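PDB 4UT1: flagellar hook-associated protein from Burkholderia pseudomallei, which probably serves as a structural component of the bacterial flagellum, at the junction that joins the hook to the filament. Local coordinates for residues L324-S329 with A445-V450; S142-L147 with F434-A439; N319-L324 with G571-A576. One frame throughout, in Å; residues are numbered along the deposited sequence.

Contact 1: residues L324-S329 with A445-V450; sequences LGVDMS and AAASPV. With EDO (1,2-ethanediol), chain K.
Val326 spreads its two methyl groups over the backbone and side chains of Ala447 and Pro449. CG2 lies 3.6 Å from Ala447 CB, while CG1, anti to the carbonyl carbon (chi1 -60°), reaches Pro449 CB at 3.8 Å. CG1 also touches C2 of a 1,2-ethanediol, probably from the crystallisation liquor. Beneath the methyls the two loops form a single antiparallel bridge, the hydrogen-bonded pair Val326 and Ala447. Its halves are unequal: Val326 N donates to Ala447 O over 2.9 Å, whereas the return bond from Ala447 N to Val326 O is weak at 3.4 Å. A water also joins the loops, donating to Val326 O and accepting from Ala446 N, and the CA-H of Ala445 leans on Val326 O. Gly325 runs close against the partner loop, with its carbonyl carbon 3.4 Å from Ala445 CB and its CA beside Ala447 O. Next to the bridge, CG and CD of Pro449 rest against Leu324 O, with CD at 3.1 Å. Each loop also has a local polar turn: Asp327 OD1 accepts from Ser329 N in an Asx turn, and Ser448 OG accepts from Val450 N in an ST turn. The bridge thus ties the loop leaving helix 287-322 to the loop entering strand 450-454. Asn573 and Ala574 of helix 572-579 bind the Ala445-Ala446 backbone, Arg137 of helix 134-193 touches Ala446, and Tyr473 of strand 473-474 packs on Leu324 and Pro449.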
loop_
_atom_site.group_PDB
_atom_site.type_symbol
_atom_site.label_atom_id
_atom_site.label_comp_id
_atom_site.label_asym_id
_atom_site.label_seq_id
_atom_site.Cartn_x
_atom_site.Cartn_y
_atom_site.Cartn_z
ATOM N N LEU A 324 6.902 21.820 7.656
ATOM C CA LEU A 324 7.666 22.924 7.051
ATOM C C LEU A 324 7.016 24.292 7.286
ATOM O O LEU A 324 7.536 25.306 6.835
ATOM C CB LEU A 324 7.837 22.707 5.542
ATOM C CG LEU A 324 8.671 21.495 5.129
ATOM C CD1 LEU A 324 8.772 21.387 3.614
ATOM C CD2 LEU A 324 10.048 21.576 5.763
ATOM N N GLY A 325 5.872 24.331 7.964
ATOM C CA GLY A 325 5.237 25.607 8.260
ATOM C C GLY A 325 5.258 25.920 9.747
ATOM O O GLY A 325 5.785 25.142 10.541
ATOM N N VAL A 326 4.686 27.062 10.124
ATOM C CA VAL A 326 4.477 27.383 11.540
ATOM C C VAL A 326 2.988 27.631 11.795
ATOM O O VAL A 326 2.262 28.082 10.909
ATOM C CB VAL A 326 5.297 28.614 11.992
ATOM C CG1 VAL A 326 6.790 28.353 11.795
ATOM C CG2 VAL A 326 4.864 29.856 11.227
ATOM N N ASP A 327 2.550 27.328 13.011
ATOM C CA ASP A 327 1.140 27.422 13.371
ATOM C C ASP A 327 0.803 28.840 13.809
ATOM O O ASP A 327 1.591 29.759 13.595
ATOM C CB ASP A 327 0.791 26.408 14.470
ATOM C CG ASP A 327 1.522 26.669 15.789
ATOM O OD1 ASP A 327 2.015 27.787 16.027
ATOM O OD2 ASP A 327 1.583 25.737 16.612
ATOM N N MET A 328 -0.358 29.011 14.431
ATOM C CA MET A 328 -0.814 30.338 14.837
ATOM C C MET A 328 0.109 30.945 15.896
ATOM O O MET A 328 0.171 32.165 16.053
ATOM C CB MET A 328 -2.255 30.272 15.356
ATOM C CG MET A 328 -3.315 30.011 14.280
ATOM S SD MET A 328 -3.592 31.416 13.158
ATOM C CE MET A 328 -3.821 32.785 14.295
ATOM N N SER A 329 0.839 30.089 16.605
ATOM C CA SER A 329 1.759 30.541 17.649
ATOM C C SER A 329 3.198 30.679 17.158
ATOM O O SER A 329 4.104 30.933 17.948
ATOM C CB SER A 329 1.722 29.575 18.840
ATOM O OG SER A 329 0.389 29.351 19.262
ATOM N N ALA A 445 -0.341 24.398 9.899
ATOM C CA ALA A 445 0.757 25.358 9.846
ATOM C C ALA A 445 0.734 26.090 8.508
ATOM O O ALA A 445 1.425 25.705 7.575
ATOM C CB ALA A 445 2.090 24.651 10.058
ATOM N N ALA A 446 -0.070 27.146 8.422
ATOM C CA ALA A 446 -0.303 27.827 7.154
ATOM C C ALA A 446 0.840 28.752 6.749
ATOM O O ALA A 446 1.013 29.041 5.574
ATOM C CB ALA A 446 -1.607 28.619 7.218
ATOM N N ALA A 447 1.608 29.204 7.722
ATOM C CA ALA A 447 2.646 30.204 7.464
ATOM C C ALA A 447 4.004 29.583 7.158
ATOM O O ALA A 447 4.334 28.517 7.667
ATOM C CB ALA A 447 2.756 31.127 8.651
ATOM N N SER A 448 4.794 30.258 6.328
ATOM C CA SER A 448 6.219 29.918 6.178
ATOM C C SER A 448 6.984 30.319 7.439
ATOM O O SER A 448 6.671 31.336 8.052
ATOM C CB SER A 448 6.826 30.615 4.959
ATOM O OG SER A 448 8.230 30.387 4.894
ATOM N N PRO A 449 7.985 29.524 7.838
ATOM C CA PRO A 449 8.811 29.882 9.003
ATOM C C PRO A 449 9.764 31.052 8.704
ATOM O O PRO A 449 10.232 31.727 9.616
ATOM C CB PRO A 449 9.619 28.611 9.282
ATOM C CG PRO A 449 9.031 27.537 8.408
ATOM C CD PRO A 449 8.349 28.215 7.271
ATOM N N VAL A 450 10.035 31.272 7.429
ATOM C CA VAL A 450 11.036 32.266 7.027
ATOM C C VAL A 450 10.424 33.483 6.340
ATOM O O VAL A 450 9.388 33.400 5.687
ATOM C CB VAL A 450 12.062 31.636 6.081
ATOM C CG1 VAL A 450 11.437 31.393 4.721
ATOM C CG2 VAL A 450 13.323 32.520 5.966
HETATM C C1 EDO K . 10.130 31.196 13.101
HETATM O O1 EDO K . 10.498 30.601 11.854
HETATM C C2 EDO K . 8.669 30.897 13.403
HETATM O O2 EDO K . 8.298 31.553 14.620
HETATM O O HOH W 1 -0.517 29.053 10.722
#

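Contact 2: residues S142-L147 with F434-A439; sequences SNAQTL and FSLATA. With EDO (1,2-ethanediol), chain C; EDO (1,2-ethanediol), chain H.
Leu436 presses its two methyl groups onto one turn of helix 134-193, and here the packing is close. CD2 sits 3.4 Å from Gln145 CG and 3.7 Å from Ala144 CB, while CD1 rests 3.6 Å from Ala144 O. The small Ala144 lets the leucine approach the helix backbone. Leu436 and the Gln145 side chain cross at about a right angle, with the contact at the aliphatic CG and not at the amide. Deeper in, the fit slackens: Leu147 CD2 comes obliquely to Phe434 CZ at 4.4 Å, and both residues are buried against Phe314 of helix 287-322, with Phe337 meeting the Phe434 ring. The outer edge is looser and open to solvent. There Gln145, extended beyond CG, brings NE2 to 3.8 Å from Ala439 CB, both residues being exposed. Around the helix from this interface, Asn143 binds two 1,2-ethanediol molecules, probably from the crystallisation liquor, OD1 accepting from one and ND2 donating to the other. Strand 435-436, paired with strand 337-338, is thereby laid on the long helical rod. No hydrogen bond links the two segments, which implies that van der Waals packing, mostly of apolar groups, joins them.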
loop_
_atom_site.group_PDB
_atom_site.type_symbol
_atom_site.label_atom_id
_atom_site.label_comp_id
_atom_site.label_asym_id
_atom_site.label_seq_id
_atom_site.Cartn_x
_atom_site.Cartn_y
_atom_site.Cartn_z
ATOM N N SER A 142 -12.953 19.394 8.955
ATOM C CA SER A 142 -14.132 18.600 8.612
ATOM C C SER A 142 -13.879 17.775 7.355
ATOM O O SER A 142 -14.278 16.613 7.296
ATOM C CB SER A 142 -15.368 19.482 8.424
ATOM O OG SER A 142 -15.749 20.047 9.663
ATOM N N ASN A 143 -13.202 18.378 6.378
ATOM C CA ASN A 143 -12.751 17.678 5.174
ATOM C C ASN A 143 -11.842 16.497 5.511
ATOM O O ASN A 143 -11.962 15.414 4.916
ATOM C CB ASN A 143 -12.011 18.647 4.230
ATOM C CG ASN A 143 -12.928 19.692 3.645
ATOM O OD1 ASN A 143 -14.129 19.476 3.531
ATOM N ND2 ASN A 143 -12.371 20.840 3.281
ATOM N N ALA A 144 -10.926 16.724 6.452
ATOM C CA ALA A 144 -10.042 15.662 6.949
ATOM C C ALA A 144 -10.863 14.540 7.580
ATOM O O ALA A 144 -10.594 13.358 7.364
ATOM C CB ALA A 144 -9.056 16.217 7.956
ATOM N N GLN A 145 -11.868 14.914 8.366
ATOM C CA GLN A 145 -12.671 13.910 9.070
ATOM C C GLN A 145 -13.493 13.086 8.092
ATOM O O GLN A 145 -13.668 11.878 8.273
ATOM C CB GLN A 145 -13.569 14.578 10.119
ATOM C CG GLN A 145 -12.769 15.067 11.338
ATOM C CD GLN A 145 -13.566 15.939 12.292
ATOM O OE1 GLN A 145 -14.564 16.552 11.911
ATOM N NE2 GLN A 145 -13.120 16.003 13.547
ATOM N N THR A 146 -13.989 13.744 7.054
ATOM C CA THR A 146 -14.715 13.093 5.977
ATOM C C THR A 146 -13.857 12.054 5.268
ATOM O O THR A 146 -14.276 10.906 5.056
ATOM C CB THR A 146 -15.226 14.139 4.979
ATOM O OG1 THR A 146 -16.316 14.844 5.582
ATOM C CG2 THR A 146 -15.700 13.496 3.684
ATOM N N LEU A 147 -12.637 12.451 4.932
ATOM C CA LEU A 147 -11.695 11.536 4.321
ATOM C C LEU A 147 -11.374 10.362 5.242
ATOM O O LEU A 147 -11.360 9.205 4.809
ATOM C CB LEU A 147 -10.408 12.293 3.945
ATOM C CG LEU A 147 -9.258 11.421 3.453
ATOM C CD1 LEU A 147 -9.628 10.712 2.170
ATOM C CD2 LEU A 147 -8.011 12.307 3.244
ATOM N N PHE A 434 -5.997 4.703 10.202
ATOM C CA PHE A 434 -5.960 6.068 9.662
ATOM C C PHE A 434 -6.744 7.034 10.539
ATOM O O PHE A 434 -7.922 6.816 10.813
ATOM C CB PHE A 434 -6.521 6.114 8.232
ATOM C CG PHE A 434 -6.298 7.435 7.548
ATOM C CD1 PHE A 434 -7.216 8.472 7.679
ATOM C CD2 PHE A 434 -5.162 7.646 6.787
ATOM C CE1 PHE A 434 -6.992 9.719 7.062
ATOM C CE2 PHE A 434 -4.940 8.880 6.165
ATOM C CZ PHE A 434 -5.869 9.907 6.301
ATOM N N SER A 435 -6.107 8.119 10.972
ATOM C CA SER A 435 -6.832 9.110 11.758
ATOM C C SER A 435 -6.200 10.481 11.715
ATOM O O SER A 435 -5.060 10.637 11.308
ATOM C CB SER A 435 -6.932 8.677 13.211
ATOM O OG SER A 435 -5.657 8.441 13.736
ATOM N N LEU A 436 -6.968 11.463 12.158
ATOM C CA LEU A 436 -6.442 12.798 12.353
ATOM C C LEU A 436 -5.554 12.748 13.581
ATOM O O LEU A 436 -5.968 12.240 14.625
ATOM C CB LEU A 436 -7.590 13.813 12.516
ATOM C CG LEU A 436 -8.351 14.244 11.260
ATOM C CD1 LEU A 436 -9.080 13.079 10.584
ATOM C CD2 LEU A 436 -9.348 15.378 11.583
ATOM N N ALA A 437 -4.314 13.221 13.462
ATOM C CA ALA A 437 -3.456 13.322 14.631
ATOM C C ALA A 437 -4.006 14.368 15.594
ATOM O O ALA A 437 -3.834 14.260 16.809
ATOM C CB ALA A 437 -2.041 13.661 14.225
ATOM N N THR A 438 -4.660 15.383 15.032
ATOM C CA THR A 438 -5.357 16.404 15.802
ATOM C C THR A 438 -6.510 16.944 14.960
ATOM O O THR A 438 -6.435 16.948 13.726
ATOM C CB THR A 438 -4.421 17.557 16.223
ATOM O OG1 THR A 438 -5.174 18.548 16.934
ATOM C CG2 THR A 438 -3.783 18.204 15.003
ATOM N N ALA A 439 -7.581 17.377 15.621
ATOM C CA ALA A 439 -8.718 17.962 14.922
ATOM C C ALA A 439 -8.813 19.459 15.196
ATOM O O ALA A 439 -9.797 20.112 14.823
ATOM C CB ALA A 439 -10.022 17.260 15.326
HETATM C C1 EDO C . -16.549 17.148 2.756
HETATM O O1 EDO C . -16.193 17.655 4.052
HETATM C C2 EDO C . -15.327 17.182 1.838
HETATM O O2 EDO C . -15.012 15.878 1.321
HETATM C C1 EDO H . -13.828 22.978 1.075
HETATM O O1 EDO H . -13.228 23.215 2.344
HETATM C C2 EDO H . -12.832 22.403 0.090
HETATM O O2 EDO H . -13.561 21.613 -0.849
#

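Contact 3: residues N319-L324 with G571-A576; sequences NAQNAL and GRNALA
The end of helix 287-322 and the residues that follow it meet the first turn of helix 572-579, with Leu324 CA 7.2 Å from Asn573 CA and Gln321 CA 7.4 Å from Ala576 CA. Gly571 takes the N-cap position of the second helix. The C-terminal end of one helix is joined to the N-terminal turn of another by two hydrogen bonds, one from the Asn573 side chain to a backbone carbonyl and one between side-chain amides. Asn573 ND2 donates to Gln321 O over 2.9 Å in a nearly straight bond (161°), and Gln321 NE2 returns a bond of 2.9 Å to Asn573 OD1. Each acceptor lies close to the donor's amide plane, yet the two side-chain amide planes are 40° apart, and ND2 meets Gln321 O from above the carbonyl plane. Gln321 reaches this position with CG anti to its N (chi1 -166°) and a bend at chi2, which folds the amide back over Ala576: NE2 lies 3.5 Å from Ala576 CB. Gln321 O is gripped from two sides, since Leu324 N, three residues further on, and Asn573 ND2 approach from opposite faces of its plane. Asn322 instead uses partners outside the two segments, its ND2 bonding to the backbone of Gly334 and Ala443 and its OD1 to Ala445 N. Asn573 ND2 has a second acceptor in Ala445 O, which further fixes the amide's rotation. A water bridges the segments, donating to both Leu324 O and Asn573 OD1, at 2.7 Å from each oxygen.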
loop_
_atom_site.group_PDB
_atom_site.type_symbol
_atom_site.label_atom_id
_atom_site.label_comp_id
_atom_site.label_asym_id
_atom_site.label_seq_id
_atom_site.Cartn_x
_atom_site.Cartn_y
_atom_site.Cartn_z
ATOM N N ASN A 319 1.878 15.404 6.414
ATOM C CA ASN A 319 2.669 15.544 7.628
ATOM C C ASN A 319 3.997 16.237 7.345
ATOM O O ASN A 319 4.412 17.107 8.103
ATOM C CB ASN A 319 2.929 14.179 8.284
ATOM C CG ASN A 319 1.683 13.604 8.931
ATOM O OD1 ASN A 319 0.711 14.314 9.132
ATOM N ND2 ASN A 319 1.712 12.308 9.256
ATOM N N ALA A 320 4.643 15.859 6.247
ATOM C CA ALA A 320 5.964 16.402 5.923
ATOM C C ALA A 320 5.867 17.879 5.575
ATOM O O ALA A 320 6.740 18.679 5.963
ATOM C CB ALA A 320 6.600 15.629 4.757
ATOM N N GLN A 321 4.819 18.238 4.839
ATOM C CA GLN A 321 4.627 19.632 4.437
ATOM C C GLN A 321 4.168 20.493 5.615
ATOM O O GLN A 321 4.565 21.643 5.727
ATOM C CB GLN A 321 3.621 19.747 3.281
ATOM C CG GLN A 321 3.616 21.113 2.578
ATOM C CD GLN A 321 4.983 21.486 1.993
ATOM O OE1 GLN A 321 5.591 20.700 1.272
ATOM N NE2 GLN A 321 5.464 22.689 2.307
ATOM N N ASN A 322 3.331 19.953 6.493
ATOM C CA ASN A 322 2.929 20.736 7.654
ATOM C C ASN A 322 4.119 21.061 8.566
ATOM O O ASN A 322 4.203 22.167 9.129
ATOM C CB ASN A 322 1.815 20.023 8.431
ATOM C CG ASN A 322 0.973 20.991 9.221
ATOM O OD1 ASN A 322 0.402 21.934 8.656
ATOM N ND2 ASN A 322 0.899 20.785 10.532
ATOM N N ALA A 323 5.058 20.113 8.663
ATOM C CA ALA A 323 6.275 20.267 9.445
ATOM C C ALA A 323 7.194 21.349 8.870
ATOM O O ALA A 323 8.162 21.728 9.515
ATOM C CB ALA A 323 7.027 18.927 9.533
ATOM N N LEU A 324 6.902 21.820 7.656
ATOM C CA LEU A 324 7.666 22.924 7.051
ATOM C C LEU A 324 7.016 24.292 7.286
ATOM O O LEU A 324 7.536 25.306 6.835
ATOM C CB LEU A 324 7.837 22.707 5.542
ATOM C CG LEU A 324 8.671 21.495 5.129
ATOM C CD1 LEU A 324 8.772 21.387 3.614
ATOM C CD2 LEU A 324 10.048 21.576 5.763
ATOM N N GLY A 571 0.126 32.632 4.547
ATOM C CA GLY A 571 -0.433 31.354 4.131
ATOM C C GLY A 571 0.371 30.600 3.092
ATOM O O GLY A 571 -0.165 29.749 2.391
ATOM N N ARG A 572 1.663 30.910 2.989
ATOM C CA ARG A 572 2.505 30.256 1.998
ATOM C C ARG A 572 2.560 28.738 2.187
ATOM O O ARG A 572 2.586 27.976 1.212
ATOM C CB ARG A 572 3.920 30.830 2.040
ATOM C CG ARG A 572 4.030 32.187 1.347
ATOM C CD ARG A 572 5.439 32.718 1.507
ATOM N NE ARG A 572 5.589 33.358 2.805
ATOM C CZ ARG A 572 6.740 33.517 3.443
ATOM N NH1 ARG A 572 7.874 33.044 2.923
ATOM N NH2 ARG A 572 6.748 34.121 4.623
ATOM N N ASN A 573 2.568 28.286 3.427
ATOM C CA ASN A 573 2.658 26.835 3.602
ATOM C C ASN A 573 1.330 26.131 3.370
ATOM O O ASN A 573 1.313 24.972 2.943
ATOM C CB ASN A 573 3.191 26.455 4.977
ATOM C CG ASN A 573 3.733 25.037 4.988
ATOM O OD1 ASN A 573 4.638 24.712 4.208
ATOM N ND2 ASN A 573 3.154 24.171 5.827
ATOM N N ALA A 574 0.229 26.811 3.671
ATOM C CA ALA A 574 -1.081 26.267 3.362
ATOM C C ALA A 574 -1.201 26.133 1.847
ATOM O O ALA A 574 -1.728 25.150 1.349
ATOM C CB ALA A 574 -2.198 27.149 3.927
ATOM N N LEU A 575 -0.686 27.120 1.116
ATOM C CA LEU A 575 -0.677 27.053 -0.340
ATOM C C LEU A 575 0.113 25.827 -0.797
ATOM O O LEU A 575 -0.326 25.093 -1.687
ATOM C CB LEU A 575 -0.088 28.338 -0.956
ATOM C CG LEU A 575 -0.009 28.326 -2.491
ATOM C CD1 LEU A 575 -1.393 28.191 -3.070
ATOM C CD2 LEU A 575 0.660 29.584 -3.044
ATOM N N ALA A 576 1.273 25.604 -0.182
ATOM C CA ALA A 576 2.101 24.452 -0.517
ATOM C C ALA A 576 1.365 23.140 -0.178
ATOM O O ALA A 576 1.369 22.184 -0.970
ATOM C CB ALA A 576 3.438 24.530 0.207
HETATM O O HOH W 2 6.801 26.324 4.471
#

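How the contacts relate
Contacts 1 and 3 share Leu324 and touch directly, their centres about 7 Å apart: asparagines of contact 3 hold the backbone of contact 1. Together they join the end of helix 287-322, the loop before strand 450-454 and the start of helix 572-579. Contact 1 is the most buried and combines backbone pairing with small apolar groups; contact 3, partly buried, relies on side-chain amides and a backbone carbonyl. Contact 2 lies about 20 Å from contact 1 and 17 Å from contact 3, centre to centre, without touching either. It sets strand 435-436 on helix 134-193, partly open to solvent, through van der Waals packing without hydrogen bonds.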